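Local coordinates for protein probable zinc protease (Pseudomonas aeruginosa, PDB 4NNZ) that is one subunit of a heterodimeric M16-family protein that probably acts as a zinc-dependent peptidase, at residues R282-S285 with R286-G290; Q327-A330 with G331-Q335; A347-E350 with R351-Q355; K404-R407 with T408-P412. One frame throughout, in Å; residues are numbered along the deposited sequence.

Contact 1: residues R282-S285 with R286-G290; sequences RLAS and RLERG
The short helix 282-288 ends here in a wide pi-type turn, and the side chains of Arg-282 and Arg-286 lie side by side and point the same way. At first the helix bonds normally: Arg-286 N donates to Arg-282 O. Leu-283 O then takes two donors, Leu-287 N at 2.8 Å and Glu-288 N at 3.1 Å. The second bond is i to i+5 and lies in the carbonyl plane; Leu-287 N sits above that plane. Arg-289 N reaches Ala-284 O at 2.8 Å in another i to i+5 bond. Arg-289 is the first residue to leave helical angles. Its chain turns about the CG-CD bond (chi3 -58°). The Arg-289 guanidinium sets one face, near its rim, over Ser-285 CA, with Arg-289 NH2 3.5 Å from Ser-285 CA. Arg-289 NH2 hydrogen-bonds to Tyr-279 O, and the guanidinium makes a cation-pi contact with the Tyr-279 ring. On the buried side Leu-283 CD2 meets Leu-287 CD1 at 3.8 Å. The guanidinium planes of Arg-282 and Arg-286 are 41° apart, with Arg-282 NH1 3.3 Å from Arg-286 NH2. Arg-282 forms a salt bridge with Glu-348, and Arg-286 with Asp-338. These acids probably offset the cost of bringing two positive charges so close.

Contact 2: residues Q327-A330 with G331-Q335; sequences QVEA and GLWKQ
Glu-329 and Trp-333 lie side by side, one helical turn apart, and point the same way from helix 325-341. Glu-329 CG touches Trp-333 CD1 at 3.9 Å. Glu-329 OE2 comes to the indole edge, in the ring plane, 3.9 Å from Trp-333 NE1. Carboxylate and ring planes are turned 46° against each other. Glu-329 reaches this place with CG anti to the backbone N (chi1 176°) and the chain extended beyond it. The backbone oxygen of Glu-329 also approaches Trp-333, 3.4 Å from CD1.

A second pair, Val-328 and Leu-332, also runs side by side. Val-328 CG1 meets Leu-332 CD1 at 3.8 Å. Both residues are buried.

Regular i to i+4 backbone bonds set this spacing. Leu-332 N donates to Val-328 O at 2.9 Å, and Trp-333 N to Glu-329 O at 3.1 Å. Gly-331 N bonds to Gln-327 O in the same way.

Further out, the strands of the five-stranded sheet receive the helix. Val-328 packs on Ala-315, Leu-332 on Leu-313, and Trp-333 on Met-249. Leu-332 also touches Leu-283 and Leu-287 of helix 282-288. Arg-235 forms a salt bridge with Glu-329 OE2. That bridge probably holds the carboxylate in place beside the indole and balances its negative charge, while Val-328 and Leu-332 give the helix an apolar face toward the sheet.

Contact 3: residues A347-E350 with R351-Q355; sequences AEIE and RVRAQ
This is a salt bridge one turn apart, Glu-350 to Arg-353, near the start of the long helix 346-364. Glu-350 OE2 stands over the centre of one face of the Arg-353 guanidinium, 3.5 Å above its plane. Glu-350 OE2 is also 3.5 Å from Arg-353 NE. No N-H points at the oxygen, so the attraction is between charges alone. The carboxylate and guanidinium planes are 47° apart. Glu-350 comes over the arginine because its chain bends about the CB-CG bond (chi2 -70°).

Ile-349 CG2 meets the guanidinium at its edge, 3.6 Å from Arg-353 NH2. Arg-353 starts with CG anti to the backbone N (chi1 -164°) and bends about its CG-CD bond, which brings its head back along the helix to both partners. The guanidinium is therefore flanked by an acid over one face and a methyl group at the rim. Its NH1 also makes a weak hydrogen bond to Lys-395 O.

The backbone holds the turn with three i to i+4 bonds. Ala-354 N donates to Glu-350 O at 2.8 Å. The other two run from Val-352 N to Glu-348 O and from Arg-353 N to Ile-349 O.

The helix packs on its neighbours. Val-352 and Arg-353 meet helix 262-276, through Ala-273 and Leu-270. Ile-349 rests on Pro-399 and Ile-402 of helix 399-409. Glu-348 forms a salt bridge with Arg-282 of helix 282-288.

Contact 4: residues K404-R407 with T408-P412; sequences KAAR and TYFTP
The C-terminal end of helix 399-409 carries this contact, where Thr-408 reaches back to Lys-404. Lys-404 O accepts two bonds from that one residue. Thr-408 OG1 donates at 2.8 Å and Thr-408 N at 3.2 Å, from opposite faces of the carbonyl plane. The hydroxyl can do this because OG1 sits beside the backbone N (chi1 -54°).

The next bond is Tyr-409 N to Ala-405 O at 2.9 Å. Tyr-409 CD2 lies 3.2 Å from the same Ala-405 oxygen, and the methyl CG2 of Thr-408 sits over the centre of the Tyr-409 ring.

Phe-410 N gives the last bond, to Ala-406 O at 3.2 Å. The Phe-410 side chain turns back on Ala-406, with Phe-410 CD2 3.9 Å from Ala-406 CB. The Phe-410 ring also meets two other aromatics: it is edge-to-face with Phe-311 and touches the ring of Phe-251.

Phe-410 is the first residue to leave helical angles (psi 61°) and is the centre of an inverse gamma turn. A threonine hydroxyl bonded to the carbonyl one turn earlier is common in helices. Here it precedes a tight turn that leads the chain toward strand 415-422.

In the fold
From the N terminus the contacts follow in series: contact 1, contact 2, contact 3 and contact 4. Each is local to one helix, so none closes a long loop, and none nests in or crosses another. Contacts 1 and 2 touch directly, where Leu-283 meets Leu-332 and Arg-286 meets Gln-335. Contact 1 reaches contact 3 through the Arg-282 to Glu-348 salt bridge. Contact 2 meets contact 4 where Trp-333 packs on Phe-410 O and Pro-412. Contacts 3 and 4 do not touch; their centres are about 21 Å apart. These touches tie helices 282-288, 325-341, 346-364 and 399-409 together, and contact 2 lies directly on the five-stranded sheet.

Contact 1: residues R282-S285 with R286-G290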
loop_
_atom_site.group_PDB
_atom_site.type_symbol
_atom_site.label_atom_id
_atom_site.label_comp_id
_atom_site.label_asym_id
_atom_site.label_seq_id
_atom_site.Cartn_x
_atom_site.Cartn_y
_atom_site.Cartn_z
ATOM N N ARG A 282 -27.025 -21.477 -6.724
ATOM C CA ARG A 282 -26.169 -22.394 -7.441
ATOM C C ARG A 282 -25.142 -23.127 -6.630
ATOM O O ARG A 282 -24.977 -24.306 -6.793
ATOM C CB ARG A 282 -25.444 -21.642 -8.527
ATOM C CG ARG A 282 -26.090 -21.748 -9.859
ATOM C CD ARG A 282 -26.672 -20.448 -10.322
ATOM N NE ARG A 282 -26.259 -20.214 -11.679
ATOM C CZ ARG A 282 -26.897 -20.674 -12.732
ATOM N NH1 ARG A 282 -28.005 -21.353 -12.581
ATOM N NH2 ARG A 282 -26.441 -20.422 -13.927
ATOM N N LEU A 283 -24.447 -22.429 -5.771
ATOM C CA LEU A 283 -23.419 -23.070 -5.025
ATOM C C LEU A 283 -23.966 -24.130 -4.118
ATOM O O LEU A 283 -23.369 -25.165 -3.976
ATOM C CB LEU A 283 -22.631 -22.058 -4.229
ATOM C CG LEU A 283 -21.768 -21.110 -5.018
ATOM C CD1 LEU A 283 -21.089 -20.147 -4.078
ATOM C CD2 LEU A 283 -20.766 -21.906 -5.799
ATOM N N ALA A 284 -25.077 -23.856 -3.469
ATOM C CA ALA A 284 -25.642 -24.848 -2.595
ATOM C C ALA A 284 -26.136 -26.085 -3.301
ATOM O O ALA A 284 -25.822 -27.184 -2.916
ATOM C CB ALA A 284 -26.766 -24.236 -1.794
ATOM N N SER A 285 -26.958 -25.895 -4.305
ATOM C CA SER A 285 -27.494 -27.013 -5.006
ATOM C C SER A 285 -26.436 -27.782 -5.717
ATOM O O SER A 285 -26.381 -28.982 -5.644
ATOM C CB SER A 285 -28.425 -26.493 -6.047
ATOM O OG SER A 285 -28.267 -25.124 -6.128
ATOM N N ARG A 286 -25.645 -27.083 -6.489
ATOM C CA ARG A 286 -24.576 -27.706 -7.200
ATOM C C ARG A 286 -23.360 -28.232 -6.450
ATOM O O ARG A 286 -22.884 -29.284 -6.781
ATOM C CB ARG A 286 -24.189 -26.846 -8.362
ATOM C CG ARG A 286 -25.384 -26.455 -9.165
ATOM C CD ARG A 286 -24.975 -25.749 -10.420
ATOM N NE ARG A 286 -26.128 -25.388 -11.197
ATOM C CZ ARG A 286 -26.083 -24.848 -12.392
ATOM N NH1 ARG A 286 -24.935 -24.610 -12.957
ATOM N NH2 ARG A 286 -27.198 -24.555 -13.012
ATOM N N LEU A 287 -22.806 -27.481 -5.508
ATOM C CA LEU A 287 -21.569 -27.901 -4.868
ATOM C C LEU A 287 -21.679 -28.482 -3.486
ATOM O O LEU A 287 -20.989 -29.397 -3.151
ATOM C CB LEU A 287 -20.576 -26.768 -4.859
ATOM C CG LEU A 287 -20.240 -26.288 -6.239
ATOM C CD1 LEU A 287 -19.109 -25.296 -6.171
ATOM C CD2 LEU A 287 -19.859 -27.453 -7.111
ATOM N N GLU A 288 -22.513 -27.884 -2.664
ATOM C CA GLU A 288 -22.875 -28.423 -1.365
ATOM C C GLU A 288 -23.710 -29.686 -1.398
ATOM O O GLU A 288 -23.482 -30.632 -0.681
ATOM C CB GLU A 288 -23.617 -27.381 -0.594
ATOM C CG GLU A 288 -23.431 -27.517 0.873
ATOM C CD GLU A 288 -24.265 -26.539 1.646
ATOM O OE1 GLU A 288 -24.217 -25.334 1.360
ATOM O OE2 GLU A 288 -24.969 -26.983 2.557
ATOM N N ARG A 289 -24.767 -29.624 -2.163
ATOM C CA ARG A 289 -25.555 -30.777 -2.431
ATOM C C ARG A 289 -25.076 -31.150 -3.793
ATOM O O ARG A 289 -24.331 -30.434 -4.364
ATOM C CB ARG A 289 -27.019 -30.402 -2.430
ATOM C CG ARG A 289 -27.434 -29.744 -1.147
ATOM C CD ARG A 289 -28.925 -29.721 -0.952
ATOM N NE ARG A 289 -29.619 -29.052 -2.029
ATOM C CZ ARG A 289 -29.762 -27.748 -2.113
ATOM N NH1 ARG A 289 -29.247 -26.989 -1.186
ATOM N NH2 ARG A 289 -30.431 -27.219 -3.106
ATOM N N GLY A 290 -25.430 -32.301 -4.307
ATOM C CA GLY A 290 -25.296 -32.550 -5.723
ATOM C C GLY A 290 -23.897 -32.833 -6.199
ATOM O O GLY A 290 -23.680 -33.103 -7.342
#

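Contact 2: residues Q327-A330 with G331-Q335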
loop_
_atom_site.group_PDB
_atom_site.type_symbol
_atom_site.label_atom_id
_atom_site.label_comp_id
_atom_site.label_asym_id
_atom_site.label_seq_id
_atom_site.Cartn_x
_atom_site.Cartn_y
_atom_site.Cartn_z
ATOM N N GLN A 327 -9.563 -29.115 -5.466
ATOM C CA GLN A 327 -10.849 -29.489 -5.984
ATOM C C GLN A 327 -11.922 -28.445 -5.811
ATOM O O GLN A 327 -12.755 -28.286 -6.661
ATOM C CB GLN A 327 -11.278 -30.776 -5.358
ATOM C CG GLN A 327 -10.549 -31.952 -5.935
ATOM C CD GLN A 327 -10.600 -33.172 -5.070
ATOM O OE1 GLN A 327 -10.808 -33.099 -3.888
ATOM N NE2 GLN A 327 -10.399 -34.298 -5.672
ATOM N N VAL A 328 -11.912 -27.747 -4.703
ATOM C CA VAL A 328 -12.912 -26.743 -4.491
ATOM C C VAL A 328 -12.753 -25.698 -5.550
ATOM O O VAL A 328 -13.693 -25.282 -6.168
ATOM C CB VAL A 328 -12.755 -26.105 -3.114
ATOM C CG1 VAL A 328 -13.645 -24.904 -2.960
ATOM C CG2 VAL A 328 -13.034 -27.104 -2.026
ATOM N N GLU A 329 -11.532 -25.295 -5.765
ATOM C CA GLU A 329 -11.260 -24.255 -6.703
ATOM C C GLU A 329 -11.673 -24.650 -8.096
ATOM O O GLU A 329 -12.175 -23.858 -8.841
ATOM C CB GLU A 329 -9.796 -23.928 -6.651
ATOM C CG GLU A 329 -9.372 -22.914 -7.659
ATOM C CD GLU A 329 -7.896 -22.871 -7.852
ATOM O OE1 GLU A 329 -7.171 -23.511 -7.109
ATOM O OE2 GLU A 329 -7.454 -22.196 -8.764
ATOM N N ALA A 330 -11.454 -25.900 -8.431
ATOM C CA ALA A 330 -11.872 -26.432 -9.695
ATOM C C ALA A 330 -13.358 -26.396 -9.841
ATOM O O ALA A 330 -13.862 -26.124 -10.891
ATOM C CB ALA A 330 -11.384 -27.836 -9.846
ATOM N N GLY A 331 -14.057 -26.718 -8.777
ATOM C CA GLY A 331 -15.485 -26.612 -8.740
ATOM C C GLY A 331 -16.061 -25.224 -8.850
ATOM O O GLY A 331 -17.038 -25.032 -9.504
ATOM N N LEU A 332 -15.476 -24.261 -8.180
ATOM C CA LEU A 332 -15.904 -22.902 -8.312
ATOM C C LEU A 332 -15.707 -22.345 -9.699
ATOM O O LEU A 332 -16.547 -21.644 -10.189
ATOM C CB LEU A 332 -15.209 -22.033 -7.289
ATOM C CG LEU A 332 -15.643 -22.316 -5.866
ATOM C CD1 LEU A 332 -14.676 -21.767 -4.863
ATOM C CD2 LEU A 332 -17.028 -21.813 -5.569
ATOM N N TRP A 333 -14.596 -22.647 -10.333
ATOM C CA TRP A 333 -14.351 -22.158 -11.666
ATOM C C TRP A 333 -15.387 -22.718 -12.606
ATOM O O TRP A 333 -15.827 -22.051 -13.490
ATOM C CB TRP A 333 -12.946 -22.482 -12.129
ATOM C CG TRP A 333 -11.930 -21.434 -11.843
ATOM C CD1 TRP A 333 -10.866 -21.565 -11.053
ATOM C CD2 TRP A 333 -11.877 -20.111 -12.357
ATOM N NE1 TRP A 333 -10.156 -20.431 -11.019
ATOM C CE2 TRP A 333 -10.757 -19.515 -11.821
ATOM C CE3 TRP A 333 -12.669 -19.379 -13.221
ATOM C CZ2 TRP A 333 -10.407 -18.232 -12.109
ATOM C CZ3 TRP A 333 -12.323 -18.114 -13.497
ATOM C CH2 TRP A 333 -11.206 -17.546 -12.954
ATOM N N LYS A 334 -15.799 -23.942 -12.381
ATOM C CA LYS A 334 -16.788 -24.553 -13.216
ATOM C C LYS A 334 -18.083 -23.802 -13.160
ATOM O O LYS A 334 -18.701 -23.567 -14.154
ATOM C CB LYS A 334 -17.042 -25.957 -12.728
ATOM C CG LYS A 334 -16.908 -27.009 -13.789
ATOM C CD LYS A 334 -17.537 -28.312 -13.353
ATOM C CE LYS A 334 -18.986 -28.433 -13.792
ATOM N NZ LYS A 334 -19.288 -29.721 -14.461
ATOM N N GLN A 335 -18.498 -23.444 -11.976
ATOM C CA GLN A 335 -19.668 -22.637 -11.802
ATOM C C GLN A 335 -19.546 -21.253 -12.375
ATOM O O GLN A 335 -20.477 -20.744 -12.906
ATOM C CB GLN A 335 -20.034 -22.593 -10.340
ATOM C CG GLN A 335 -20.278 -23.967 -9.784
ATOM C CD GLN A 335 -21.271 -24.744 -10.604
ATOM O OE1 GLN A 335 -22.259 -24.201 -11.039
ATOM N NE2 GLN A 335 -21.004 -26.009 -10.824
#

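Contact 3: residues A347-E350 with R351-Q355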
loop_
_atom_site.group_PDB
_atom_site.type_symbol
_atom_site.label_atom_id
_atom_site.label_comp_id
_atom_site.label_asym_id
_atom_site.label_seq_id
_atom_site.Cartn_x
_atom_site.Cartn_y
_atom_site.Cartn_z
ATOM N N ALA A 347 -36.275 -16.693 -15.379
ATOM C CA ALA A 347 -36.952 -17.394 -14.338
ATOM C C ALA A 347 -36.046 -17.482 -13.163
ATOM O O ALA A 347 -36.482 -17.302 -12.062
ATOM C CB ALA A 347 -37.348 -18.768 -14.799
ATOM N N GLU A 348 -34.789 -17.821 -13.382
ATOM C CA GLU A 348 -33.831 -17.796 -12.292
ATOM C C GLU A 348 -33.542 -16.416 -11.762
ATOM O O GLU A 348 -33.445 -16.235 -10.588
ATOM C CB GLU A 348 -32.526 -18.466 -12.684
ATOM C CG GLU A 348 -31.637 -18.836 -11.518
ATOM C CD GLU A 348 -30.381 -19.569 -11.942
ATOM O OE1 GLU A 348 -29.834 -19.217 -12.984
ATOM O OE2 GLU A 348 -29.941 -20.500 -11.249
ATOM N N ILE A 349 -33.345 -15.457 -12.642
ATOM C CA ILE A 349 -32.968 -14.128 -12.220
ATOM C C ILE A 349 -34.031 -13.461 -11.406
ATOM O O ILE A 349 -33.732 -12.758 -10.473
ATOM C CB ILE A 349 -32.661 -13.225 -13.413
ATOM C CG1 ILE A 349 -31.465 -13.756 -14.152
ATOM C CG2 ILE A 349 -32.338 -11.806 -12.981
ATOM C CD1 ILE A 349 -31.006 -12.866 -15.269
ATOM N N GLU A 350 -35.263 -13.598 -11.833
ATOM C CA GLU A 350 -36.332 -12.954 -11.140
ATOM C C GLU A 350 -36.523 -13.463 -9.748
ATOM O O GLU A 350 -36.770 -12.691 -8.863
ATOM C CB GLU A 350 -37.615 -13.066 -11.913
ATOM C CG GLU A 350 -37.930 -11.808 -12.668
ATOM C CD GLU A 350 -38.321 -10.676 -11.760
ATOM O OE1 GLU A 350 -39.079 -10.918 -10.811
ATOM O OE2 GLU A 350 -37.881 -9.544 -12.007
ATOM N N ARG A 351 -36.423 -14.762 -9.554
ATOM C CA ARG A 351 -36.598 -15.314 -8.233
ATOM C C ARG A 351 -35.530 -14.745 -7.372
ATOM O O ARG A 351 -35.752 -14.401 -6.240
ATOM C CB ARG A 351 -36.454 -16.826 -8.279
ATOM C CG ARG A 351 -36.168 -17.494 -6.958
ATOM C CD ARG A 351 -35.739 -18.930 -7.145
ATOM N NE ARG A 351 -34.318 -19.036 -7.435
ATOM C CZ ARG A 351 -33.406 -19.500 -6.594
ATOM N NH1 ARG A 351 -33.282 -18.989 -5.380
ATOM N NH2 ARG A 351 -32.619 -20.484 -6.971
ATOM N N VAL A 352 -34.333 -14.729 -7.906
ATOM C CA VAL A 352 -33.194 -14.184 -7.218
ATOM C C VAL A 352 -33.254 -12.683 -7.016
ATOM O O VAL A 352 -32.845 -12.202 -6.005
ATOM C CB VAL A 352 -31.909 -14.686 -7.883
ATOM C CG1 VAL A 352 -30.704 -13.833 -7.568
ATOM C CG2 VAL A 352 -31.667 -16.113 -7.473
ATOM N N ARG A 353 -33.706 -11.955 -8.008
ATOM C CA ARG A 353 -33.841 -10.528 -7.873
ATOM C C ARG A 353 -34.877 -10.134 -6.870
ATOM O O ARG A 353 -34.733 -9.162 -6.165
ATOM C CB ARG A 353 -34.178 -9.892 -9.197
ATOM C CG ARG A 353 -33.963 -8.403 -9.226
ATOM C CD ARG A 353 -34.636 -7.784 -10.418
ATOM N NE ARG A 353 -34.487 -8.616 -11.588
ATOM C CZ ARG A 353 -34.674 -8.204 -12.819
ATOM N NH1 ARG A 353 -35.014 -6.968 -13.039
ATOM N NH2 ARG A 353 -34.529 -9.026 -13.818
ATOM N N ALA A 354 -35.978 -10.851 -6.866
ATOM C CA ALA A 354 -37.096 -10.470 -6.050
ATOM C C ALA A 354 -36.762 -10.545 -4.602
ATOM O O ALA A 354 -37.114 -9.701 -3.831
ATOM C CB ALA A 354 -38.266 -11.357 -6.355
ATOM N N GLN A 355 -36.107 -11.613 -4.234
ATOM C CA GLN A 355 -35.708 -11.812 -2.869
ATOM C C GLN A 355 -34.697 -10.815 -2.376
ATOM O O GLN A 355 -34.673 -10.485 -1.219
ATOM C CB GLN A 355 -35.358 -13.261 -2.575
ATOM C CG GLN A 355 -36.467 -13.910 -1.764
ATOM C CD GLN A 355 -36.350 -15.400 -1.602
ATOM O OE1 GLN A 355 -35.278 -15.932 -1.426
ATOM N NE2 GLN A 355 -37.472 -16.076 -1.642
#

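Contact 4: residues K404-R407 with T408-P412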
loop_
_atom_site.group_PDB
_atom_site.type_symbol
_atom_site.label_atom_id
_atom_site.label_comp_id
_atom_site.label_asym_id
_atom_site.label_seq_id
_atom_site.Cartn_x
_atom_site.Cartn_y
_atom_site.Cartn_z
ATOM N N LYS A 404 -22.353 -11.085 -19.685
ATOM C CA LYS A 404 -21.292 -10.188 -20.048
ATOM C C LYS A 404 -20.397 -9.805 -18.907
ATOM O O LYS A 404 -19.221 -9.765 -19.071
ATOM C CB LYS A 404 -21.896 -8.945 -20.649
ATOM C CG LYS A 404 -20.971 -8.136 -21.512
ATOM C CD LYS A 404 -21.515 -6.736 -21.704
ATOM C CE LYS A 404 -20.728 -5.731 -20.896
ATOM N NZ LYS A 404 -20.873 -5.944 -19.435
ATOM N N ALA A 405 -20.946 -9.508 -17.753
ATOM C CA ALA A 405 -20.123 -9.175 -16.611
ATOM C C ALA A 405 -19.256 -10.327 -16.180
ATOM O O ALA A 405 -18.128 -10.128 -15.816
ATOM C CB ALA A 405 -20.967 -8.688 -15.456
ATOM N N ALA A 406 -19.800 -11.529 -16.212
ATOM C CA ALA A 406 -19.057 -12.717 -15.837
ATOM C C ALA A 406 -17.898 -12.994 -16.737
ATOM O O ALA A 406 -16.889 -13.447 -16.299
ATOM C CB ALA A 406 -19.960 -13.915 -15.794
ATOM N N ARG A 407 -18.082 -12.774 -18.017
ATOM C CA ARG A 407 -17.011 -12.966 -18.947
ATOM C C ARG A 407 -15.909 -11.992 -18.732
ATOM O O ARG A 407 -14.766 -12.295 -18.942
ATOM C CB ARG A 407 -17.495 -12.806 -20.359
ATOM C CG ARG A 407 -18.289 -13.960 -20.895
ATOM C CD ARG A 407 -19.049 -13.490 -22.103
ATOM N NE ARG A 407 -18.136 -13.319 -23.206
ATOM C CZ ARG A 407 -17.494 -14.329 -23.765
ATOM N NH1 ARG A 407 -17.706 -15.561 -23.315
ATOM N NH2 ARG A 407 -16.651 -14.116 -24.770
ATOM N N THR A 408 -16.294 -10.772 -18.449
ATOM C CA THR A 408 -15.369 -9.716 -18.224
ATOM C C THR A 408 -14.555 -9.875 -16.975
ATOM O O THR A 408 -13.378 -9.700 -16.997
ATOM C CB THR A 408 -16.119 -8.390 -18.217
ATOM O OG1 THR A 408 -16.872 -8.297 -19.413
ATOM C CG2 THR A 408 -15.205 -7.239 -18.172
ATOM N N TYR A 409 -15.196 -10.191 -15.872
ATOM C CA TYR A 409 -14.529 -10.109 -14.597
ATOM C C TYR A 409 -13.979 -11.359 -13.963
ATOM O O TYR A 409 -13.053 -11.282 -13.213
ATOM C CB TYR A 409 -15.368 -9.319 -13.633
ATOM C CG TYR A 409 -15.549 -7.919 -14.089
ATOM C CD1 TYR A 409 -14.519 -7.028 -14.037
ATOM C CD2 TYR A 409 -16.738 -7.494 -14.599
ATOM C CE1 TYR A 409 -14.674 -5.744 -14.471
ATOM C CE2 TYR A 409 -16.902 -6.218 -15.032
ATOM C CZ TYR A 409 -15.869 -5.350 -14.963
ATOM O OH TYR A 409 -16.031 -4.085 -15.403
ATOM N N PHE A 410 -14.541 -12.495 -14.274
ATOM C CA PHE A 410 -14.059 -13.693 -13.671
ATOM C C PHE A 410 -12.921 -14.273 -14.460
ATOM O O PHE A 410 -12.972 -15.367 -14.899
ATOM C CB PHE A 410 -15.194 -14.678 -13.496
ATOM C CG PHE A 410 -16.272 -14.178 -12.598
ATOM C CD1 PHE A 410 -15.962 -13.364 -11.551
ATOM C CD2 PHE A 410 -17.576 -14.504 -12.810
ATOM C CE1 PHE A 410 -16.921 -12.877 -10.726
ATOM C CE2 PHE A 410 -18.550 -14.022 -11.983
ATOM C CZ PHE A 410 -18.220 -13.205 -10.938
ATOM N N THR A 411 -11.861 -13.517 -14.577
ATOM C CA THR A 411 -10.697 -13.915 -15.289
ATOM C C THR A 411 -9.582 -14.132 -14.309
ATOM O O THR A 411 -9.557 -13.513 -13.290
ATOM C CB THR A 411 -10.285 -12.823 -16.252
ATOM O OG1 THR A 411 -9.762 -11.728 -15.530
ATOM C CG2 THR A 411 -11.438 -12.349 -17.006
ATOM N N PRO A 412 -8.639 -14.986 -14.613
ATOM C CA PRO A 412 -7.559 -15.243 -13.685
ATOM C C PRO A 412 -6.715 -14.035 -13.480
ATOM O O PRO A 412 -6.089 -13.929 -12.489
ATOM C CB PRO A 412 -6.780 -16.331 -14.360
ATOM C CG PRO A 412 -7.779 -17.063 -15.117
ATOM C CD PRO A 412 -8.802 -16.089 -15.551
#